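Local structure of alginate lyase A1-II' (Sphingomonas sp. A1, 2CWS) at residues 90-95 and 222-227; 99-104 and 206-211; 136-141 and 149-154. The protein probably depolymerises alginate as a polysaccharide lyase of family 7, this chain being the alginate lyase domain of a longer protein. All coordinates share one frame; numbering follows the deposited sequence.

Contact 1 (90-95 and 222-227); sequences TMKLSG and SLSVSH
Leu223 reaches across to the neighbouring strand and sets its CD1 methyl between two residues of it, 3.9 Å from Met91 SD and 3.9 Å from Leu93 CB. Both approaches are oblique. The methyl thus sits diagonally between the two partners rather than squarely against Leu93, the residue it is paired with. Met91 carries its CG anti to the backbone N (chi1 174°), and the chain leads away from the strand pair, so that only its flank meets Leu223; Val225 CG2 touches Met91 CB more loosely. Together Met91, Leu93, Leu223 and Val225 form an apolar face, covered by Trp15, Leu70, Phe200 and Ala202 of the other sheet of the jelly-roll sandwich. The flexible thioether of Met91 and the branched leucines and valine suit packing between two sheets.

The strands run antiparallel, and the face turned from the other sheet is polar. Thr90, Lys92 and Ser94 stand there beside Ser226, Ser224 and Ser222. In the modelled conformer of Ser94, its OG meets Ser222 OG at 2.8 Å in a hydrogen bond that either hydroxyl could donate. Lys92 CB lies 3.9 Å from Ser224 OG, and in the conformer modelled the lysine amine leads off. Backbone bonds join the strands at Thr90, Lys92 and Ser94; Ser226 N to Thr90 O measures 2.8 Å. The bond from Ser222 N to Ser94 O is weak.

The chemistry is therefore two-sided: hydrophobic packing holds the inner face, whereas on the other serines, with Thr90 and Lys92, give a polar surface, and the short Ser94 and Ser222 can bring their hydroxyls together.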
loop_
_atom_site.group_PDB
_atom_site.type_symbol
_atom_site.label_atom_id
_atom_site.label_comp_id
_atom_site.label_asym_id
_atom_site.label_seq_id
_atom_site.Cartn_x
_atom_site.Cartn_y
_atom_site.Cartn_z
ATOM N N THR A 90 3.192 8.662 9.334
ATOM C CA THR A 90 3.471 7.296 9.733
ATOM C C THR A 90 2.261 6.402 9.536
ATOM O O THR A 90 1.197 6.695 10.067
ATOM C CB THR A 90 3.866 7.245 11.224
ATOM O OG1 THR A 90 5.023 8.116 11.333
ATOM C CG2 THR A 90 4.242 5.822 11.631
ATOM N N MET A 91 2.455 5.285 8.847
ATOM C CA MET A 91 1.446 4.219 8.769
ATOM C C MET A 91 1.939 3.026 9.552
ATOM O O MET A 91 3.100 2.615 9.406
ATOM C CB MET A 91 1.232 3.865 7.288
ATOM C CG MET A 91 0.287 2.656 7.161
ATOM S SD MET A 91 -0.257 2.364 5.453
ATOM C CE MET A 91 1.356 1.912 4.720
ATOM N N LYS A 92 1.066 2.476 10.354
ATOM C CA LYS A 92 1.320 1.239 11.068
ATOM C C LYS A 92 0.251 0.232 10.678
ATOM O O LYS A 92 -0.917 0.582 10.536
ATOM C CB LYS A 92 1.265 1.389 12.598
ATOM C CG LYS A 92 2.267 2.398 13.100
ATOM C CD LYS A 92 2.115 2.458 14.632
ATOM C CE LYS A 92 2.067 1.020 15.133
ATOM N NZ LYS A 92 1.957 0.896 16.600
ATOM N N LEU A 93 0.652 -1.019 10.489
ATOM C CA LEU A 93 -0.348 -2.044 10.221
ATOM C C LEU A 93 0.161 -3.354 10.788
ATOM O O LEU A 93 1.369 -3.578 10.988
ATOM C CB LEU A 93 -0.697 -2.131 8.718
ATOM C CG LEU A 93 0.466 -2.467 7.752
ATOM C CD1 LEU A 93 0.763 -3.967 7.652
ATOM C CD2 LEU A 93 0.053 -1.985 6.358
ATOM N N SER A 94 -0.775 -4.278 10.971
ATOM C CA SER A 94 -0.432 -5.664 11.252
ATOM C C SER A 94 -1.235 -6.523 10.284
ATOM O O SER A 94 -2.402 -6.201 10.022
ATOM C CB SER A 94 -0.609 -6.113 12.706
ATOM O OG SER A 94 -1.977 -6.127 13.006
ATOM N N GLY A 95 -0.619 -7.530 9.734
ATOM C CA GLY A 95 -1.303 -8.294 8.692
ATOM C C GLY A 95 -0.561 -9.532 8.332
ATOM O O GLY A 95 0.437 -9.917 8.982
ATOM N N SER A 222 -4.893 -4.613 11.796
ATOM C CA SER A 222 -4.896 -3.240 12.317
ATOM C C SER A 222 -4.272 -2.357 11.227
ATOM O O SER A 222 -3.434 -2.848 10.447
ATOM C CB SER A 222 -4.146 -3.137 13.643
ATOM O OG SER A 222 -2.819 -3.547 13.472
ATOM N N LEU A 223 -4.684 -1.083 11.215
ATOM C CA LEU A 223 -4.197 -0.145 10.167
ATOM C C LEU A 223 -4.455 1.253 10.660
ATOM O O LEU A 223 -5.614 1.603 10.923
ATOM C CB LEU A 223 -4.966 -0.363 8.859
ATOM C CG LEU A 223 -4.642 0.613 7.710
ATOM C CD1 LEU A 223 -3.193 0.515 7.266
ATOM C CD2 LEU A 223 -5.609 0.378 6.554
ATOM N N SER A 224 -3.402 2.061 10.815
ATOM C CA SER A 224 -3.562 3.412 11.266
ATOM C C SER A 224 -2.571 4.318 10.553
ATOM O O SER A 224 -1.507 3.896 10.132
ATOM C CB SER A 224 -3.443 3.543 12.799
ATOM O OG SER A 224 -2.156 3.211 13.198
ATOM N N VAL A 225 -2.932 5.593 10.483
ATOM C CA VAL A 225 -2.076 6.635 9.929
ATOM C C VAL A 225 -2.069 7.817 10.890
ATOM O O VAL A 225 -3.101 8.211 11.390
ATOM C CB VAL A 225 -2.606 7.076 8.553
ATOM C CG1 VAL A 225 -1.826 8.273 8.040
ATOM C CG2 VAL A 225 -2.573 5.941 7.547
ATOM N N SER A 226 -0.859 8.376 11.084
ATOM C CA SER A 226 -0.665 9.541 11.937
ATOM C C SER A 226 0.199 10.545 11.209
ATOM O O SER A 226 1.290 10.238 10.751
ATOM C CB SER A 226 0.014 9.124 13.255
ATOM O OG SER A 226 0.333 10.238 14.074
ATOM N N HIS A 227 -0.277 11.800 11.170
ATOM C CA HIS A 227 0.469 12.916 10.605
ATOM C C HIS A 227 0.752 13.876 11.758
ATOM O O HIS A 227 -0.187 14.268 12.496
ATOM C CB HIS A 227 -0.341 13.613 9.498
ATOM C CG HIS A 227 -0.516 12.685 8.329
ATOM N ND1 HIS A 227 0.560 12.423 7.480
ATOM C CD2 HIS A 227 -1.580 12.002 7.905
ATOM C CE1 HIS A 227 0.131 11.574 6.572
ATOM N NE2 HIS A 227 -1.152 11.303 6.761
#

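Contact 2 (99-104 and 206-211); sequences QLPSSG and VQDNTS
The carboxylate of Asp208 lies between Pro101 and Ser103, with Pro101 CB obliquely to one side of its plane and Ser103 CB to the other. Pro101 CB comes 3.5 Å from Asp208 OD1, and the flank of the proline ring also rests against Asp208 CB, the two side chains sliding past each other in opposite directions. At the edges the oxygens divide the work. Asp208 OD1 accepts Ser103 N at 2.8 Å, on its anti side and 21° out of the carboxylate plane. Asp208 OD2 receives two donors from its own loop: Thr210 OG1 at 2.7 Å, on the syn lone pair, and Thr210 N at 2.9 Å, nearly in line with the C-O bond. Asp208 reaches this place with its CG anti to the backbone N (chi1 -175°), and the three bonds together fix how the carboxylate is turned.

The bond from Thr210 N makes Asp208 the head of an Asx turn. On the other side, Pro101 to Gly104 form a type I beta turn, for which glycine, at a left-handed backbone conformation, suits the last position. Each loop passes from one sheet of the sandwich to the other: 99-104 leads from strand 88-99 to strand 106-114. Loop 206-211 leads from strand 204-206 to strand 215-228. Thr55 of another loop touches both Pro101 and Asp208.

Ser103 grips the second loop a second time, its Ser103 OG donating to Gln207 O at 2.8 Å from 51° above the carbonyl plane; the same hydroxyl is also bonded to Lys105 N. Alongside the Asp208 contact, Pro101 CG packs 3.7 Å from Val206 CG1, the rigid proline ring giving an apolar surface that fits the buried end of the contact, next to Ala216.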
loop_
_atom_site.group_PDB
_atom_site.type_symbol
_atom_site.label_atom_id
_atom_site.label_comp_id
_atom_site.label_asym_id
_atom_site.label_seq_id
_atom_site.Cartn_x
_atom_site.Cartn_y
_atom_site.Cartn_z
ATOM N N GLN A 99 -2.252 -16.059 0.548
ATOM C CA GLN A 99 -2.166 -16.811 -0.703
ATOM C C GLN A 99 -1.487 -15.893 -1.729
ATOM O O GLN A 99 -1.788 -14.693 -1.772
ATOM C CB GLN A 99 -3.578 -17.195 -1.200
ATOM C CG GLN A 99 -3.552 -17.949 -2.529
ATOM C CD GLN A 99 -4.988 -18.258 -2.940
ATOM O OE1 GLN A 99 -5.698 -19.009 -2.234
ATOM N NE2 GLN A 99 -5.450 -17.771 -4.093
ATOM N N LEU A 100 -0.596 -16.488 -2.505
ATOM C CA LEU A 100 0.141 -15.772 -3.539
ATOM C C LEU A 100 -0.305 -16.214 -4.913
ATOM O O LEU A 100 -0.818 -17.334 -5.088
ATOM C CB LEU A 100 1.643 -16.094 -3.358
ATOM C CG LEU A 100 2.304 -15.377 -2.191
ATOM C CD1 LEU A 100 3.658 -16.021 -1.883
ATOM C CD2 LEU A 100 2.414 -13.878 -2.451
ATOM N N PRO A 101 -0.068 -15.387 -5.933
ATOM C CA PRO A 101 -0.216 -15.816 -7.308
ATOM C C PRO A 101 0.944 -16.707 -7.692
ATOM O O PRO A 101 1.916 -16.853 -6.930
ATOM C CB PRO A 101 -0.185 -14.501 -8.106
ATOM C CG PRO A 101 0.846 -13.700 -7.324
ATOM C CD PRO A 101 0.563 -14.040 -5.858
ATOM N N SER A 102 0.925 -17.270 -8.910
ATOM C CA SER A 102 2.007 -18.118 -9.355
ATOM C C SER A 102 3.359 -17.399 -9.315
ATOM O O SER A 102 4.384 -18.057 -9.104
ATOM C CB SER A 102 1.745 -18.623 -10.769
ATOM O OG SER A 102 0.579 -19.455 -10.807
ATOM N N SER A 103 3.378 -16.086 -9.529
ATOM C CA SER A 103 4.687 -15.406 -9.552
ATOM C C SER A 103 5.336 -15.373 -8.171
ATOM O O SER A 103 6.533 -15.125 -8.069
ATOM C CB SER A 103 4.534 -13.956 -10.007
ATOM O OG SER A 103 3.962 -13.185 -8.915
ATOM N N GLY A 104 4.568 -15.564 -7.101
ATOM C CA GLY A 104 5.162 -15.543 -5.762
ATOM C C GLY A 104 5.342 -14.151 -5.215
ATOM O O GLY A 104 6.031 -14.012 -4.204
ATOM N N VAL A 206 -1.208 -7.165 -6.805
ATOM C CA VAL A 206 -0.703 -8.492 -7.180
ATOM C C VAL A 206 0.321 -8.407 -8.303
ATOM O O VAL A 206 -0.019 -7.974 -9.394
ATOM C CB VAL A 206 -1.899 -9.352 -7.649
ATOM C CG1 VAL A 206 -1.426 -10.789 -7.927
ATOM C CG2 VAL A 206 -3.037 -9.356 -6.615
ATOM N N GLN A 207 1.568 -8.845 -8.012
ATOM C CA GLN A 207 2.615 -8.717 -9.039
ATOM C C GLN A 207 2.670 -9.956 -9.921
ATOM O O GLN A 207 3.647 -10.671 -10.037
ATOM C CB GLN A 207 4.004 -8.412 -8.408
ATOM C CG GLN A 207 3.917 -7.208 -7.437
ATOM C CD GLN A 207 3.509 -5.946 -8.125
ATOM O OE1 GLN A 207 4.198 -5.367 -8.975
ATOM N NE2 GLN A 207 2.297 -5.444 -7.775
ATOM N N ASP A 208 1.534 -10.197 -10.553
ATOM C CA ASP A 208 1.317 -11.291 -11.524
ATOM C C ASP A 208 0.083 -10.883 -12.304
ATOM O O ASP A 208 -0.960 -10.661 -11.709
ATOM C CB ASP A 208 1.106 -12.607 -10.811
ATOM C CG ASP A 208 1.000 -13.833 -11.691
ATOM O OD1 ASP A 208 1.401 -14.941 -11.220
ATOM O OD2 ASP A 208 0.543 -13.675 -12.838
ATOM N N ASN A 209 0.226 -10.741 -13.628
ATOM C CA ASN A 209 -0.951 -10.401 -14.463
ATOM C C ASN A 209 -1.244 -11.504 -15.506
ATOM O O ASN A 209 -1.874 -11.244 -16.506
ATOM C CB ASN A 209 -0.803 -9.059 -15.169
ATOM C CG ASN A 209 0.391 -8.969 -16.035
ATOM O OD1 ASN A 209 0.650 -7.827 -16.541
ATOM N ND2 ASN A 209 1.114 -10.020 -16.312
ATOM N N THR A 210 -0.669 -12.689 -15.260
ATOM C CA THR A 210 -0.701 -13.733 -16.263
ATOM C C THR A 210 -2.050 -14.431 -16.306
ATOM O O THR A 210 -2.869 -14.449 -15.352
ATOM C CB THR A 210 0.387 -14.779 -15.998
ATOM O OG1 THR A 210 0.087 -15.480 -14.778
ATOM C CG2 THR A 210 1.809 -14.171 -15.913
ATOM N N SER A 211 -2.296 -15.089 -17.429
ATOM C CA SER A 211 -3.546 -15.825 -17.582
ATOM C C SER A 211 -3.825 -16.865 -16.521
ATOM O O SER A 211 -4.987 -16.987 -16.072
ATOM C CB SER A 211 -3.517 -16.652 -18.912
ATOM O OG SER A 211 -3.473 -15.692 -19.937
#

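Contact 3 (136-141 and 149-154); sequences MQVKQN and VHNYFT
Asn151 folds its side chain back onto Met136 in a beta hairpin, where strands 133-139 and 148-154 form the margin of one sheet of the jelly roll. Asn151 CB stands 3.3 Å from Met136 O and more loosely against Met136 CB. CG is turned anti to the carbonyl carbon (chi1 -63°), which brings the amide round to face the same oxygen. At the tip Asn151 ND2 donates to Met136 O at 2.9 Å, almost straight along the carbonyl and within the amide plane, and passes 4.0 Å from Val138 CG2. The strand is interrupted here: the backbone N of Asn151 binds Asp135 OD1, and the side-chain amide supplies a donor to the neighbouring strand. Asparagine suits the place because its carboxamide mimics a peptide N-H donor, and its single methylene keeps it close enough to reach Met136 O.

Met136 returns a bond from its N to Asn151 O and, in the conformer modelled, lays Met136 CG obliquely 3.6 Å from Phe153 CE1. That ring also takes part in a cation-pi contact with Arg182 of the other sheet.

On the opposite face Gln137 and His150 run side by side, pointing the same way, with amide and ring planes 75° apart. Gln137 CG lies 3.8 Å from His150 ND1, the nitrogen that is hydrogen-bonded to Asp135. With Gln137 cut back to an alanine, the packing along the ND1-CE1 edge of the imidazole would probably be lost and the ring held less firmly against rotation about CB-CG, with the Asp135 bond as its remaining restraint.

Val138 and Val149, covered by Val184, make the regular backbone pair. Beyond them the side chains of Val149 and Gln140 cross at about a right angle, Val149 CG2 lying 3.9 Å from Gln140 CG, while Val149 N donates to Val138 O at 2.7 Å.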
loop_
_atom_site.group_PDB
_atom_site.type_symbol
_atom_site.label_atom_id
_atom_site.label_comp_id
_atom_site.label_asym_id
_atom_site.label_seq_id
_atom_site.Cartn_x
_atom_site.Cartn_y
_atom_site.Cartn_z
ATOM N N MET A 136 11.340 -3.937 1.520
ATOM C CA MET A 136 10.840 -2.556 1.493
ATOM C C MET A 136 11.682 -1.778 0.515
ATOM O O MET A 136 12.794 -1.344 0.832
ATOM C CB MET A 136 11.151 -1.881 2.851
ATOM C CG MET A 136 10.113 -2.322 3.861
ATOM S SD MET A 136 8.482 -1.616 3.578
ATOM C CE MET A 136 7.990 -1.475 5.289
ATOM N N GLN A 137 11.182 -1.609 -0.681
ATOM C CA GLN A 137 11.907 -0.966 -1.779
ATOM C C GLN A 137 11.633 0.533 -1.723
ATOM O O GLN A 137 10.484 0.950 -1.628
ATOM C CB GLN A 137 11.409 -1.529 -3.121
ATOM C CG GLN A 137 11.707 -3.019 -3.228
ATOM C CD GLN A 137 11.253 -3.695 -4.518
ATOM O OE1 GLN A 137 11.540 -4.914 -4.730
ATOM N NE2 GLN A 137 10.562 -3.036 -5.363
ATOM N N VAL A 138 12.704 1.317 -1.777
ATOM C CA VAL A 138 12.564 2.790 -1.782
ATOM C C VAL A 138 13.134 3.305 -3.077
ATOM O O VAL A 138 14.331 3.088 -3.393
ATOM C CB VAL A 138 13.251 3.451 -0.567
ATOM C CG1 VAL A 138 12.985 4.941 -0.585
ATOM C CG2 VAL A 138 12.765 2.835 0.748
ATOM N N LYS A 139 12.329 3.973 -3.867
ATOM C CA LYS A 139 12.800 4.462 -5.140
ATOM C C LYS A 139 13.865 5.518 -4.938
ATOM O O LYS A 139 13.773 6.334 -4.025
ATOM C CB LYS A 139 11.589 5.019 -5.909
ATOM C CG LYS A 139 11.949 5.306 -7.383
ATOM C CD LYS A 139 10.783 5.784 -8.209
ATOM C CE LYS A 139 10.989 5.719 -9.703
ATOM N NZ LYS A 139 12.267 6.364 -10.169
ATOM N N GLN A 140 14.898 5.514 -5.788
ATOM C CA GLN A 140 15.972 6.486 -5.656
ATOM C C GLN A 140 15.543 7.900 -6.075
ATOM O O GLN A 140 15.670 8.844 -5.291
ATOM C CB GLN A 140 17.198 6.076 -6.536
ATOM C CG GLN A 140 17.897 4.844 -5.884
ATOM C CD GLN A 140 19.063 4.366 -6.706
ATOM O OE1 GLN A 140 20.138 4.087 -6.131
ATOM N NE2 GLN A 140 18.940 4.313 -8.010
ATOM N N ASN A 141 15.031 8.018 -7.319
ATOM C CA ASN A 141 14.820 9.324 -7.910
ATOM C C ASN A 141 13.329 9.569 -8.191
ATOM O O ASN A 141 12.579 8.617 -8.485
ATOM C CB ASN A 141 15.551 9.425 -9.250
ATOM C CG ASN A 141 17.062 9.343 -9.053
ATOM O OD1 ASN A 141 17.579 9.643 -7.968
ATOM N ND2 ASN A 141 17.649 8.899 -10.153
ATOM N N VAL A 149 16.358 1.296 -3.855
ATOM C CA VAL A 149 17.131 0.813 -2.713
ATOM C C VAL A 149 16.318 -0.316 -2.076
ATOM O O VAL A 149 15.190 -0.095 -1.642
ATOM C CB VAL A 149 17.401 1.913 -1.687
ATOM C CG1 VAL A 149 18.264 1.366 -0.558
ATOM C CG2 VAL A 149 18.035 3.155 -2.376
ATOM N N HIS A 150 16.902 -1.510 -2.009
ATOM C CA HIS A 150 16.209 -2.649 -1.423
ATOM C C HIS A 150 16.524 -2.731 0.051
ATOM O O HIS A 150 17.616 -2.358 0.503
ATOM C CB HIS A 150 16.649 -3.942 -2.145
ATOM C CG HIS A 150 16.251 -3.898 -3.595
ATOM N ND1 HIS A 150 15.090 -4.446 -4.035
ATOM C CD2 HIS A 150 16.797 -3.312 -4.694
ATOM C CE1 HIS A 150 14.935 -4.231 -5.335
ATOM N NE2 HIS A 150 15.994 -3.558 -5.757
ATOM N N ASN A 151 15.556 -3.238 0.823
ATOM C CA ASN A 151 15.725 -3.409 2.279
ATOM C C ASN A 151 15.072 -4.737 2.642
ATOM O O ASN A 151 13.818 -4.828 2.694
ATOM C CB ASN A 151 15.082 -2.262 3.065
ATOM C CG ASN A 151 15.762 -0.927 2.745
ATOM O OD1 ASN A 151 16.827 -0.606 3.322
ATOM N ND2 ASN A 151 15.208 -0.155 1.804
ATOM N N TYR A 152 15.888 -5.743 2.858
ATOM C CA TYR A 152 15.385 -7.117 2.975
ATOM C C TYR A 152 15.182 -7.534 4.438
ATOM O O TYR A 152 16.099 -7.315 5.270
ATOM C CB TYR A 152 16.377 -8.116 2.348
ATOM C CG TYR A 152 16.522 -7.855 0.843
ATOM C CD1 TYR A 152 17.680 -7.360 0.290
ATOM C CD2 TYR A 152 15.431 -8.112 -0.000
ATOM C CE1 TYR A 152 17.748 -7.152 -1.138
ATOM C CE2 TYR A 152 15.464 -7.913 -1.382
ATOM C CZ TYR A 152 16.632 -7.430 -1.911
ATOM O OH TYR A 152 16.742 -7.171 -3.277
ATOM N N PHE A 153 14.022 -8.126 4.682
ATOM C CA PHE A 153 13.663 -8.672 5.988
ATOM C C PHE A 153 13.514 -10.173 5.787
ATOM O O PHE A 153 12.551 -10.646 5.160
ATOM C CB PHE A 153 12.354 -8.030 6.498
ATOM C CG PHE A 153 12.507 -6.537 6.691
ATOM C CD1 PHE A 153 12.256 -5.661 5.607
ATOM C CD2 PHE A 153 12.927 -6.037 7.897
ATOM C CE1 PHE A 153 12.450 -4.285 5.823
ATOM C CE2 PHE A 153 13.069 -4.675 8.112
ATOM C CZ PHE A 153 12.826 -3.814 7.078
ATOM N N THR A 154 14.457 -10.900 6.348
ATOM C CA THR A 154 14.552 -12.337 6.208
ATOM C C THR A 154 13.654 -13.067 7.198
ATOM O O THR A 154 13.672 -12.782 8.407
ATOM C CB THR A 154 16.011 -12.756 6.444
ATOM O OG1 THR A 154 16.805 -12.116 5.452
ATOM C CG2 THR A 154 16.180 -14.249 6.339
#

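Overall arrangement
Contact 1 lies nearest the middle of the chain, yet it is largely a surface contact, because one face of its strand pair is open; contacts 2 and 3 are partly buried but farther out. Contact 2 joins the loop that follows strand 88-99 to the loop that precedes strand 215-228, the two strands paired in contact 1. The centres of contacts 1 and 2 are about 26 Å apart, on opposite sides of the chain's centre. Contact 3 belongs to the other sheet and joins neighbours in sequence. Accordingly, regular backbone pairing dominates contact 1, side-chain-to-backbone bonds hold the loops of contact 2, and contact 3 mixes the two.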